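Local structure of deseasin MCP-01 (Pseudoalteromonas sp., 3VV3) at residues 121-126 / 261-266; 195-200 / 275-280; 205-210 / 214-219; 233-238 / 250-255; 300-305 / 322-327. The protein degrades collagen as a bacterial serine protease of the subtilisin family, probably by cutting peptide bonds with its calcium-binding catalytic domain. One frame throughout, in Å; residues are numbered along the deposited sequence.

Interaction 1 (121-126 / 261-266); sequences VGVVGV and NSYATY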
# COMPACT_ATOMS: atom_id res chain seq x y z
N VAL A 121 14.34 -20.80 9.07
CA VAL A 121 13.72 -20.36 7.82
C VAL A 121 13.19 -18.93 7.92
O VAL A 121 12.73 -18.50 8.97
CB VAL A 121 12.60 -21.33 7.34
CG1 VAL A 121 12.57 -22.59 8.18
CG2 VAL A 121 11.25 -20.64 7.33
N GLY A 122 13.31 -18.19 6.83
CA GLY A 122 12.72 -16.86 6.74
C GLY A 122 13.09 -15.84 7.80
O GLY A 122 14.26 -15.56 8.06
N VAL A 123 12.05 -15.27 8.42
CA VAL A 123 12.22 -14.16 9.35
C VAL A 123 11.86 -14.60 10.78
O VAL A 123 11.92 -15.78 11.10
CB VAL A 123 11.35 -12.95 8.91
CG1 VAL A 123 11.94 -12.33 7.64
CG2 VAL A 123 9.92 -13.39 8.64
N VAL A 124 11.52 -13.64 11.62
CA VAL A 124 11.06 -13.93 12.98
C VAL A 124 10.25 -12.73 13.45
O VAL A 124 10.59 -11.58 13.14
CB VAL A 124 12.24 -14.20 13.95
CG1 VAL A 124 13.27 -13.06 13.90
CG2 VAL A 124 11.76 -14.39 15.37
N GLY A 125 9.17 -12.98 14.18
CA GLY A 125 8.34 -11.90 14.67
C GLY A 125 8.80 -11.37 16.01
O GLY A 125 9.77 -11.88 16.59
N VAL A 126 8.11 -10.37 16.53
CA VAL A 126 8.40 -9.89 17.87
C VAL A 126 8.26 -11.06 18.85
O VAL A 126 9.00 -11.16 19.83
CB VAL A 126 7.47 -8.74 18.30
CG1 VAL A 126 7.80 -8.28 19.72
CG2 VAL A 126 7.55 -7.57 17.32
N ASN A 261 4.82 -18.97 0.28
CA ASN A 261 6.12 -19.28 0.90
C ASN A 261 7.20 -18.29 0.49
O ASN A 261 8.32 -18.68 0.14
CB ASN A 261 6.54 -20.71 0.55
CG ASN A 261 7.78 -21.16 1.31
OD1 ASN A 261 8.11 -20.62 2.37
ND2 ASN A 261 8.48 -22.15 0.77
N SER A 262 6.87 -17.01 0.55
CA SER A 262 7.80 -15.97 0.14
C SER A 262 7.92 -14.89 1.21
O SER A 262 7.28 -14.97 2.27
CB SER A 262 7.35 -15.33 -1.18
OG SER A 262 7.24 -16.29 -2.22
N TYR A 263 8.74 -13.89 0.93
CA TYR A 263 8.97 -12.78 1.84
C TYR A 263 9.03 -11.51 1.01
O TYR A 263 9.43 -11.55 -0.15
CB TYR A 263 10.28 -12.99 2.62
CG TYR A 263 10.28 -14.33 3.30
CD1 TYR A 263 10.65 -15.49 2.62
CD2 TYR A 263 9.85 -14.46 4.61
CE1 TYR A 263 10.61 -16.73 3.23
CE2 TYR A 263 9.81 -15.70 5.24
CZ TYR A 263 10.19 -16.83 4.54
OH TYR A 263 10.14 -18.06 5.17
N ALA A 264 8.59 -10.41 1.60
CA ALA A 264 8.58 -9.14 0.88
C ALA A 264 8.73 -7.98 1.84
O ALA A 264 8.43 -8.09 3.03
CB ALA A 264 7.29 -9.00 0.08
N THR A 265 9.21 -6.86 1.31
CA THR A 265 9.43 -5.66 2.10
C THR A 265 8.34 -4.64 1.78
O THR A 265 8.17 -4.26 0.61
CB THR A 265 10.82 -5.07 1.83
OG1 THR A 265 11.82 -6.02 2.23
CG2 THR A 265 11.04 -3.78 2.60
N TYR A 266 7.60 -4.23 2.80
CA TYR A 266 6.54 -3.22 2.68
C TYR A 266 6.85 -2.06 3.60
O TYR A 266 7.55 -2.22 4.61
CB TYR A 266 5.18 -3.77 3.14
CG TYR A 266 4.51 -4.86 2.32
CD1 TYR A 266 5.18 -5.55 1.32
CD2 TYR A 266 3.18 -5.21 2.58
CE1 TYR A 266 4.53 -6.56 0.60
CE2 TYR A 266 2.54 -6.19 1.87
CZ TYR A 266 3.22 -6.86 0.88
OH TYR A 266 2.56 -7.85 0.17
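A single tyrosine reaching up to a loop makes this contact: Tyr263, on strand 262-266 of the small antiparallel hairpin, meets Val121, Gly122 and Val123 in the loop between helix 105-114 and strand 131-136. Gly122 sits nearest. Its CA lies 3.2 Å from Tyr263 OH and 3.4 Å from Tyr263 CZ, approaching the ring obliquely. A side chain at Gly122 would run into the hydroxyl, and the backbone there has a positive phi (56°), so glycine suits the place twice over. Val121 CG2 touches Tyr263 OH at 3.5 Å, the two side chains crossing at about a right angle. Farther back along the ring, the Val123 and Tyr263 side chains pass one another in opposite directions, and Val123 CG2 comes 4.1 Å from Tyr263 CE2. The hairpin, formed with strand 254-258, leads straight into helix 269-284 of the subtilisin-like alpha/beta fold, and the tyrosine reaches from it to the loop with CG anti to its carbonyl carbon (chi1 -54°). No hydrogen bond joins the two segments; Val123 N is taken by Asp59 OD2, while His57 meets the Tyr263 ring edge-to-face. With an alanine at Tyr263, Gly122 and the two valine branches would probably lose the ring and hydroxyl they touch, and a gap would open between hairpin and loop.

Interaction 2 (195-200 / 275-280); sequences LFVAAA and HVAGAA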
# COMPACT_ATOMS: atom_id res chain seq x y z
N LEU A 195 -6.95 -5.02 23.72
CA LEU A 195 -6.24 -3.83 23.26
C LEU A 195 -6.38 -3.75 21.75
O LEU A 195 -6.09 -4.72 21.05
CB LEU A 195 -4.76 -3.94 23.63
CG LEU A 195 -3.83 -2.80 23.21
CD1 LEU A 195 -4.06 -1.59 24.10
CD2 LEU A 195 -2.38 -3.28 23.31
N PHE A 196 -6.80 -2.59 21.24
CA PHE A 196 -7.12 -2.41 19.83
C PHE A 196 -6.03 -1.55 19.23
O PHE A 196 -6.06 -0.32 19.36
CB PHE A 196 -8.49 -1.70 19.70
CG PHE A 196 -9.03 -1.62 18.28
CD1 PHE A 196 -8.59 -0.64 17.40
CD2 PHE A 196 -10.01 -2.51 17.85
CE1 PHE A 196 -9.10 -0.56 16.11
CE2 PHE A 196 -10.52 -2.44 16.56
CZ PHE A 196 -10.06 -1.47 15.69
N VAL A 197 -5.04 -2.18 18.59
CA VAL A 197 -3.91 -1.45 18.02
C VAL A 197 -4.25 -1.03 16.60
O VAL A 197 -4.75 -1.84 15.82
CB VAL A 197 -2.64 -2.31 18.02
CG1 VAL A 197 -1.42 -1.45 17.71
CG2 VAL A 197 -2.48 -3.00 19.37
N ALA A 198 -4.00 0.23 16.25
CA ALA A 198 -4.46 0.76 14.97
C ALA A 198 -3.42 1.65 14.32
O ALA A 198 -2.70 2.37 15.00
CB ALA A 198 -5.77 1.54 15.16
N ALA A 199 -3.35 1.61 12.99
CA ALA A 199 -2.36 2.35 12.22
C ALA A 199 -2.78 3.80 12.05
O ALA A 199 -3.95 4.08 11.80
CB ALA A 199 -2.19 1.70 10.86
N ALA A 200 -1.82 4.72 12.14
CA ALA A 200 -2.17 6.14 12.07
C ALA A 200 -2.46 6.63 10.65
O ALA A 200 -3.11 7.65 10.47
CB ALA A 200 -1.07 7.00 12.72
N HIS A 275 4.39 -4.38 15.01
CA HIS A 275 5.47 -4.39 16.00
C HIS A 275 4.87 -4.15 17.38
O HIS A 275 5.25 -4.80 18.37
CB HIS A 275 6.54 -3.33 15.69
CG HIS A 275 7.39 -3.66 14.50
ND1 HIS A 275 8.58 -4.36 14.60
CD2 HIS A 275 7.22 -3.40 13.19
CE1 HIS A 275 9.10 -4.50 13.40
NE2 HIS A 275 8.29 -3.93 12.52
N VAL A 276 3.93 -3.21 17.45
CA VAL A 276 3.27 -2.88 18.71
C VAL A 276 2.33 -3.99 19.19
O VAL A 276 2.34 -4.36 20.38
CB VAL A 276 2.52 -1.53 18.64
CG1 VAL A 276 1.79 -1.25 19.95
CG2 VAL A 276 3.50 -0.40 18.33
N ALA A 277 1.52 -4.54 18.28
CA ALA A 277 0.66 -5.65 18.66
C ALA A 277 1.52 -6.84 19.11
O ALA A 277 1.20 -7.50 20.11
CB ALA A 277 -0.24 -6.07 17.49
N GLY A 278 2.60 -7.09 18.39
CA GLY A 278 3.54 -8.14 18.78
C GLY A 278 4.14 -7.87 20.15
O GLY A 278 4.22 -8.77 20.98
N ALA A 279 4.56 -6.63 20.38
CA ALA A 279 5.11 -6.27 21.68
C ALA A 279 4.08 -6.45 22.80
O ALA A 279 4.42 -6.92 23.89
CB ALA A 279 5.67 -4.85 21.68
N ALA A 280 2.83 -6.09 22.53
CA ALA A 280 1.77 -6.27 23.52
C ALA A 280 1.64 -7.74 23.88
O ALA A 280 1.54 -8.09 25.06
CB ALA A 280 0.43 -5.71 23.01
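Val197 points from the parallel sheet at helix 275-280 and pushes a different methyl against each of two neighbouring helix residues. With CG1 anti to the backbone N (chi1 -168°), that branch meets Val276 CG1 at 3.9 Å, the two valines crossing obliquely. The other branch, CG2, lies against the helix backbone beside Ala277, 4.2 Å from both its CA and its CB, where the short alanine side chain leaves room for it. One helical turn beyond Val276, Ala280 faces the strand. Here Leu195 supplies the bump: its CD2 methyl comes 3.7 Å from Ala280 CB, carried there by a chain whose CG stands anti to the backbone N (chi1 179°). Strand 195-199 and the helix run nearly antiparallel, at 160°, with axes 8.8 Å apart. This is the helix-on-sheet layering of the subtilisin alpha/beta fold, in which helix 269-284 lies over strands 166-171, 195-199 and 222-228 of the seven-stranded parallel sheet. Two alanines and a valine of the helix take the valine and leucine of the strand, with no hydrogen bond between the segments, and every touching residue is buried. Strands 166-171 and 222-228, the neighbours of 195-199, extend the floor: Val168 touches Ala277 and Ala280, and Ile225 touches Val197 and Val276. Helix 292-301 closes over Leu195 through Thr292, Leu295 and Lys296.

Interaction 3 (205-210 / 214-219); sequences VDNDQN and PSNYEN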
# COMPACT_ATOMS: atom_id res chain seq x y z
N VAL A 205 -0.05 13.74 7.37
CA VAL A 205 -0.78 14.89 7.89
C VAL A 205 -1.09 14.71 9.37
O VAL A 205 -0.94 13.62 9.93
CB VAL A 205 -2.09 15.14 7.12
CG1 VAL A 205 -1.79 15.53 5.67
CG2 VAL A 205 -3.00 13.93 7.21
N ASP A 206 -1.54 15.80 9.98
CA ASP A 206 -1.87 15.86 11.40
C ASP A 206 -3.28 15.34 11.66
O ASP A 206 -4.27 15.94 11.22
CB ASP A 206 -1.73 17.32 11.86
CG ASP A 206 -2.24 17.56 13.26
OD1 ASP A 206 -2.41 16.59 14.03
OD2 ASP A 206 -2.47 18.75 13.60
N ASN A 207 -3.38 14.21 12.36
CA ASN A 207 -4.67 13.56 12.60
C ASN A 207 -5.54 14.30 13.62
O ASN A 207 -6.74 14.04 13.72
CB ASN A 207 -4.49 12.10 13.03
CG ASN A 207 -4.06 11.21 11.89
OD1 ASN A 207 -3.95 11.64 10.75
ND2 ASN A 207 -3.82 9.93 12.20
N ASP A 208 -4.94 15.22 14.38
CA ASP A 208 -5.73 16.05 15.29
C ASP A 208 -6.60 17.01 14.49
O ASP A 208 -7.69 17.38 14.94
CB ASP A 208 -4.83 16.81 16.27
CG ASP A 208 -4.27 15.91 17.37
OD1 ASP A 208 -4.17 14.69 17.15
OD2 ASP A 208 -3.93 16.44 18.45
N GLN A 209 -6.14 17.42 13.32
CA GLN A 209 -6.92 18.32 12.46
C GLN A 209 -7.65 17.58 11.36
O GLN A 209 -8.63 18.07 10.80
CB GLN A 209 -6.00 19.36 11.81
CG GLN A 209 -5.16 20.14 12.80
CD GLN A 209 -5.75 21.50 13.11
OE1 GLN A 209 -6.26 22.18 12.22
NE2 GLN A 209 -5.68 21.90 14.38
N ASN A 210 -7.16 16.39 11.03
CA ASN A 210 -7.67 15.59 9.93
C ASN A 210 -7.89 14.16 10.42
O ASN A 210 -7.05 13.30 10.19
CB ASN A 210 -6.66 15.57 8.78
CG ASN A 210 -6.22 16.97 8.37
OD1 ASN A 210 -6.91 17.65 7.62
ND2 ASN A 210 -5.05 17.40 8.87
N PRO A 214 -9.80 3.70 11.93
CA PRO A 214 -10.23 3.78 13.34
C PRO A 214 -9.24 4.40 14.33
O PRO A 214 -9.56 4.45 15.52
CB PRO A 214 -10.44 2.30 13.72
CG PRO A 214 -9.45 1.56 12.84
CD PRO A 214 -9.47 2.32 11.53
N SER A 215 -8.08 4.87 13.89
CA SER A 215 -7.09 5.34 14.87
C SER A 215 -7.57 6.55 15.69
O SER A 215 -7.17 6.70 16.84
CB SER A 215 -5.73 5.62 14.23
OG SER A 215 -5.84 6.60 13.23
N ASN A 216 -8.44 7.38 15.12
CA ASN A 216 -8.96 8.54 15.85
C ASN A 216 -10.09 8.24 16.84
O ASN A 216 -10.52 9.14 17.57
CB ASN A 216 -9.39 9.68 14.90
CG ASN A 216 -8.27 10.67 14.61
OD1 ASN A 216 -7.28 10.33 13.95
ND2 ASN A 216 -8.41 11.90 15.10
N TYR A 217 -10.60 7.01 16.88
CA TYR A 217 -11.62 6.70 17.89
C TYR A 217 -11.04 6.99 19.26
O TYR A 217 -9.90 6.64 19.54
CB TYR A 217 -12.10 5.25 17.79
CG TYR A 217 -13.07 5.05 16.65
CD1 TYR A 217 -14.28 5.73 16.63
CD2 TYR A 217 -12.76 4.21 15.59
CE1 TYR A 217 -15.17 5.58 15.57
CE2 TYR A 217 -13.63 4.05 14.53
CZ TYR A 217 -14.84 4.74 14.53
OH TYR A 217 -15.72 4.59 13.48
N GLU A 218 -11.82 7.66 20.11
CA GLU A 218 -11.34 8.09 21.43
C GLU A 218 -11.44 7.01 22.51
O GLU A 218 -11.08 7.22 23.68
CB GLU A 218 -12.06 9.36 21.85
CG GLU A 218 -11.72 10.57 20.99
CD GLU A 218 -12.56 11.78 21.33
OE1 GLU A 218 -13.44 11.66 22.20
OE2 GLU A 218 -12.34 12.85 20.72
N ASN A 219 -11.93 5.83 22.12
CA ASN A 219 -11.99 4.69 23.01
C ASN A 219 -10.65 4.49 23.73
O ASN A 219 -9.59 4.54 23.11
CB ASN A 219 -12.36 3.43 22.21
CG ASN A 219 -13.73 3.53 21.56
OD1 ASN A 219 -14.63 2.76 21.90
ND2 ASN A 219 -13.90 4.46 20.64
O HOH W 1 -5.21 8.99 14.89
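Two turns of the long loop between strands 195-199 and 222-228 of the subtilisin-like sheet are tied together here, through Asn207 and Asn216. The direct bond runs from Asn216 ND2 to the backbone Asn207 O, 3.0 Å with an N-H...O angle of 152°; the donor comes from above the carbonyl plane, 43° out of it. The other end of the same amide, Asn216 OD1, lies 3.4 Å from Asn207 CB, and the two amide planes are turned 58° apart. A water then bridges three side chains: it accepts from Asn207 ND2 and Ser215 OG and donates to Asn216 OD1 at 2.6 Å. Each segment is folded on itself. Asp206 opens an Asx turn, its OD1 receiving Asp208 N at 2.9 Å, and its backbone O takes three donors, from Gln209 N, Asn210 N and Asn210 ND2. In 214-219 a type I beta turn spans Pro214 to Tyr217, following the cis peptide before Pro214. The polar ends have further partners: Asn207 ND2 also bonds Ala200 O, just past strand 195-199, while Ser215 OG is also hydrogen-bonded to His212 ND1, and Asn216 OD1 to the backbone N of His212.

Interaction 4 (233-238 / 250-255); sequences NMSSFS and PGSGIL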
# COMPACT_ATOMS: atom_id res chain seq x y z
N ASN A 233 13.86 8.50 12.62
CA ASN A 233 12.99 9.62 12.23
C ASN A 233 11.57 9.13 12.29
O ASN A 233 11.32 7.92 12.28
CB ASN A 233 13.19 10.05 10.77
CG ASN A 233 14.63 10.41 10.42
OD1 ASN A 233 15.30 11.14 11.14
ND2 ASN A 233 15.09 9.93 9.26
N MET A 234 10.61 10.05 12.29
CA MET A 234 9.26 9.65 11.93
C MET A 234 9.28 9.43 10.42
O MET A 234 9.81 10.26 9.67
CB MET A 234 8.23 10.71 12.32
CG MET A 234 6.80 10.32 11.93
SD MET A 234 5.54 11.40 12.63
CE MET A 234 5.76 12.88 11.66
N SER A 235 8.74 8.30 9.98
CA SER A 235 8.74 7.96 8.57
C SER A 235 8.12 9.11 7.80
O SER A 235 7.14 9.68 8.25
CB SER A 235 7.93 6.69 8.34
OG SER A 235 8.45 5.62 9.11
N SER A 236 8.68 9.46 6.65
CA SER A 236 8.18 10.63 5.93
C SER A 236 6.70 10.55 5.58
O SER A 236 6.02 11.58 5.54
CB SER A 236 9.02 10.93 4.68
OG SER A 236 9.21 9.76 3.91
N PHE A 237 6.20 9.34 5.34
CA PHE A 237 4.79 9.13 5.01
C PHE A 237 3.85 9.13 6.21
O PHE A 237 2.64 9.22 6.04
CB PHE A 237 4.61 7.81 4.24
CG PHE A 237 5.16 6.60 4.96
CD1 PHE A 237 4.46 6.04 6.01
CD2 PHE A 237 6.37 6.04 4.58
CE1 PHE A 237 4.96 4.93 6.69
CE2 PHE A 237 6.89 4.92 5.25
CZ PHE A 237 6.18 4.37 6.31
N SER A 238 4.38 9.03 7.42
CA SER A 238 3.52 8.78 8.58
C SER A 238 2.61 9.93 8.95
O SER A 238 3.03 11.08 9.00
CB SER A 238 4.35 8.39 9.81
OG SER A 238 3.51 7.94 10.87
N PRO A 250 8.73 0.86 14.26
CA PRO A 250 9.29 0.70 12.92
C PRO A 250 8.25 0.31 11.85
O PRO A 250 7.54 -0.70 11.98
CB PRO A 250 10.32 -0.42 13.10
CG PRO A 250 10.74 -0.29 14.52
CD PRO A 250 9.47 0.07 15.26
N GLY A 251 8.18 1.11 10.78
CA GLY A 251 7.28 0.81 9.68
C GLY A 251 7.86 1.07 8.30
O GLY A 251 7.19 0.82 7.30
N SER A 252 9.08 1.59 8.24
CA SER A 252 9.74 1.87 6.96
C SER A 252 10.63 0.70 6.54
O SER A 252 11.61 0.38 7.21
CB SER A 252 10.61 3.14 7.06
OG SER A 252 9.82 4.29 7.27
N GLY A 253 10.29 0.08 5.41
CA GLY A 253 11.11 -0.99 4.86
C GLY A 253 11.13 -2.22 5.75
O GLY A 253 12.20 -2.66 6.21
N ILE A 254 9.95 -2.78 5.99
CA ILE A 254 9.83 -3.95 6.87
C ILE A 254 9.68 -5.24 6.06
O ILE A 254 8.71 -5.42 5.31
CB ILE A 254 8.64 -3.80 7.85
CG1 ILE A 254 8.74 -2.49 8.64
CG2 ILE A 254 8.55 -5.03 8.77
CD1 ILE A 254 10.04 -2.31 9.43
N LEU A 255 10.65 -6.14 6.20
CA LEU A 255 10.59 -7.44 5.56
C LEU A 255 9.74 -8.39 6.40
O LEU A 255 9.90 -8.46 7.61
CB LEU A 255 12.01 -8.02 5.44
CG LEU A 255 12.11 -9.42 4.83
CD1 LEU A 255 11.73 -9.41 3.36
CD2 LEU A 255 13.52 -9.98 5.02
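Ser235 reaches across to Ser252 with both of its side-chain atoms. CB comes first: it lies 3.2 Å from Ser252 OG, and it also sits 3.5 Å above the plane of the Phe237 ring, over one face and offset toward the rim. From there OG, anti to the carbonyl carbon (chi1 -57°), ends 2.7 Å from Ser252 OG in a hydrogen bond that either hydroxyl could donate. Ser235 OG has a second partner in Ser227 OG, so the hydroxyl is held between strand 222-228 and the 250-255 segment. Phe237 completes the contact from farther along the same turn. Its CE2 stands 3.6 Å from Ser252 OG, and Gly251 O lies at the ring edge, near its plane, 3.8 Å from Phe237 CZ. The second subunit packs on this patch, with Gly142 of that chain touching Phe237 and Asp141 of that chain touching Ser252. A type I beta turn from Ser235 to Ser238, closed by Ser238 N to Ser235 O, brings serine and phenylalanine to the same side. That turn belongs to the loop between strands 222-228 and 247-250 of the subtilisin-like parallel sheet, and its serine bonds it to the chain leaving edge strand 247-250.

Interaction 5 (300-305 / 322-327); sequences MSSGDA and NQALID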
# COMPACT_ATOMS: atom_id res chain seq x y z
N MET A 300 3.52 2.67 25.86
CA MET A 300 3.83 4.07 25.61
C MET A 300 4.99 4.58 26.47
O MET A 300 5.94 5.17 25.97
CB MET A 300 2.58 4.93 25.84
CG MET A 300 1.50 4.69 24.78
SD MET A 300 -0.10 5.41 25.19
CE MET A 300 0.25 7.17 25.14
N SER A 301 4.93 4.31 27.77
CA SER A 301 5.89 4.91 28.69
C SER A 301 7.25 4.24 28.63
O SER A 301 8.26 4.88 28.92
CB SER A 301 5.34 4.89 30.13
OG SER A 301 5.20 3.56 30.60
N SER A 302 7.28 2.97 28.25
CA SER A 302 8.54 2.23 28.21
C SER A 302 9.36 2.47 26.94
O SER A 302 10.50 2.03 26.85
CB SER A 302 8.31 0.72 28.39
OG SER A 302 7.66 0.16 27.26
N GLY A 303 8.76 3.15 25.96
CA GLY A 303 9.45 3.40 24.71
C GLY A 303 10.59 4.39 24.89
O GLY A 303 10.65 5.08 25.90
N ASP A 304 11.49 4.43 23.91
CA ASP A 304 12.61 5.38 23.93
C ASP A 304 12.12 6.77 23.53
O ASP A 304 11.39 6.92 22.55
CB ASP A 304 13.71 4.94 22.96
CG ASP A 304 14.41 3.67 23.41
OD1 ASP A 304 14.68 3.54 24.63
OD2 ASP A 304 14.70 2.81 22.55
N ALA A 305 12.53 7.79 24.28
CA ALA A 305 12.22 9.16 23.92
C ALA A 305 12.69 9.40 22.50
O ALA A 305 13.81 9.04 22.13
CB ALA A 305 12.88 10.14 24.88
N ASN A 322 12.09 -4.47 24.88
CA ASN A 322 12.92 -4.87 26.01
C ASN A 322 12.49 -4.11 27.26
O ASN A 322 12.23 -4.71 28.31
CB ASN A 322 14.41 -4.63 25.73
CG ASN A 322 15.29 -5.11 26.88
OD1 ASN A 322 15.16 -6.24 27.34
ND2 ASN A 322 16.17 -4.24 27.35
N GLN A 323 12.42 -2.79 27.16
CA GLN A 323 12.02 -1.99 28.32
C GLN A 323 10.59 -2.30 28.75
O GLN A 323 10.26 -2.23 29.93
CB GLN A 323 12.19 -0.49 28.05
CG GLN A 323 12.13 0.36 29.33
CD GLN A 323 13.31 0.08 30.27
OE1 GLN A 323 14.46 0.08 29.85
NE2 GLN A 323 13.01 -0.15 31.55
N ALA A 324 9.73 -2.64 27.79
CA ALA A 324 8.36 -2.98 28.12
C ALA A 324 8.33 -4.22 29.01
O ALA A 324 7.61 -4.25 30.01
CB ALA A 324 7.55 -3.23 26.84
N LEU A 325 9.10 -5.24 28.64
CA LEU A 325 9.17 -6.47 29.43
C LEU A 325 9.75 -6.21 30.81
O LEU A 325 9.27 -6.75 31.81
CB LEU A 325 10.00 -7.54 28.71
CG LEU A 325 9.29 -8.47 27.73
CD1 LEU A 325 8.35 -7.73 26.80
CD2 LEU A 325 10.27 -9.33 26.96
N ILE A 326 10.80 -5.41 30.85
CA ILE A 326 11.41 -5.04 32.13
C ILE A 326 10.40 -4.31 33.02
O ILE A 326 10.22 -4.64 34.20
CB ILE A 326 12.64 -4.14 31.92
CG1 ILE A 326 13.75 -4.91 31.21
CG2 ILE A 326 13.13 -3.56 33.25
CD1 ILE A 326 14.94 -4.05 30.83
N ASP A 327 9.72 -3.32 32.45
CA ASP A 327 8.75 -2.54 33.22
C ASP A 327 7.53 -3.36 33.62
O ASP A 327 6.81 -2.98 34.55
CB ASP A 327 8.33 -1.29 32.44
CG ASP A 327 9.45 -0.27 32.31
OD1 ASP A 327 10.54 -0.49 32.89
OD2 ASP A 327 9.24 0.75 31.63
O HOH W 2 6.85 1.97 31.79
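Van der Waals contact carries most of this meeting between Ser302, in the segment 300-305, and helix 322-327. The serine nestles against one turn of the helix: Ser302 OG lies 3.3 Å from Ala324 CA and 3.4 Å from Ala324 CB, while Ser302 CB stands 3.4 Å from Asp327 OD2. Gln323 lies against the serine's carbonyl, its CB 3.3 Å from Ser302 O, with CG also close to that oxygen. CG is anti to the backbone N (chi1 -165°), and a bend at chi2 carries the amide away from Ser302. Helix 321-327 is the chain's last, and Ala324 packs it on helices 269-284 and 292-301 through Val283 and Leu298.

Hydrogen bonding is mostly kept within each side. Ser302 OG is bonded to Leu298 O, four residues earlier. Along helix 322-327, Gln323 NE2 gives a hydrogen bond of 2.8 Å to Asp327 OD1, in the plane of its own amide but from above the carboxylate plane, 39° out of it. An alanine in place of Gln323 removes the amide and would probably leave Asp327 OD1 without this partner and the carboxylate freer to turn.

Water makes the polar link across. It donates to Asp327 OD2 at 2.7 Å and is also hydrogen-bonded to Ser301 OG. Asp327 thus has one oxygen gripped by the glutamine and the other by the water, which probably limits its rotation and partly offsets its negative charge.

Overall arrangement
Interaction 2 is central, its centre about 5 Å from the centre of the chain. From it, interaction 3 continues past strand 195-199, with centres about 16 Å apart, and interaction 4 meets helix 269-284 through Pro250 and His275. Interactions 1 and 4 share the hairpin of strands 254-258 and 262-266. Along the chain, interactions 3 and 4 are nested inside the loops closed by both 1 and 2, which cross each other; interaction 5 follows in series, its centre about 14 Å from that of interaction 2. Interaction 2 contains helix 269-284 and interactions 1, 4 and 5 border it; its Ser270 would probably complete a triad with His105 and Asp50.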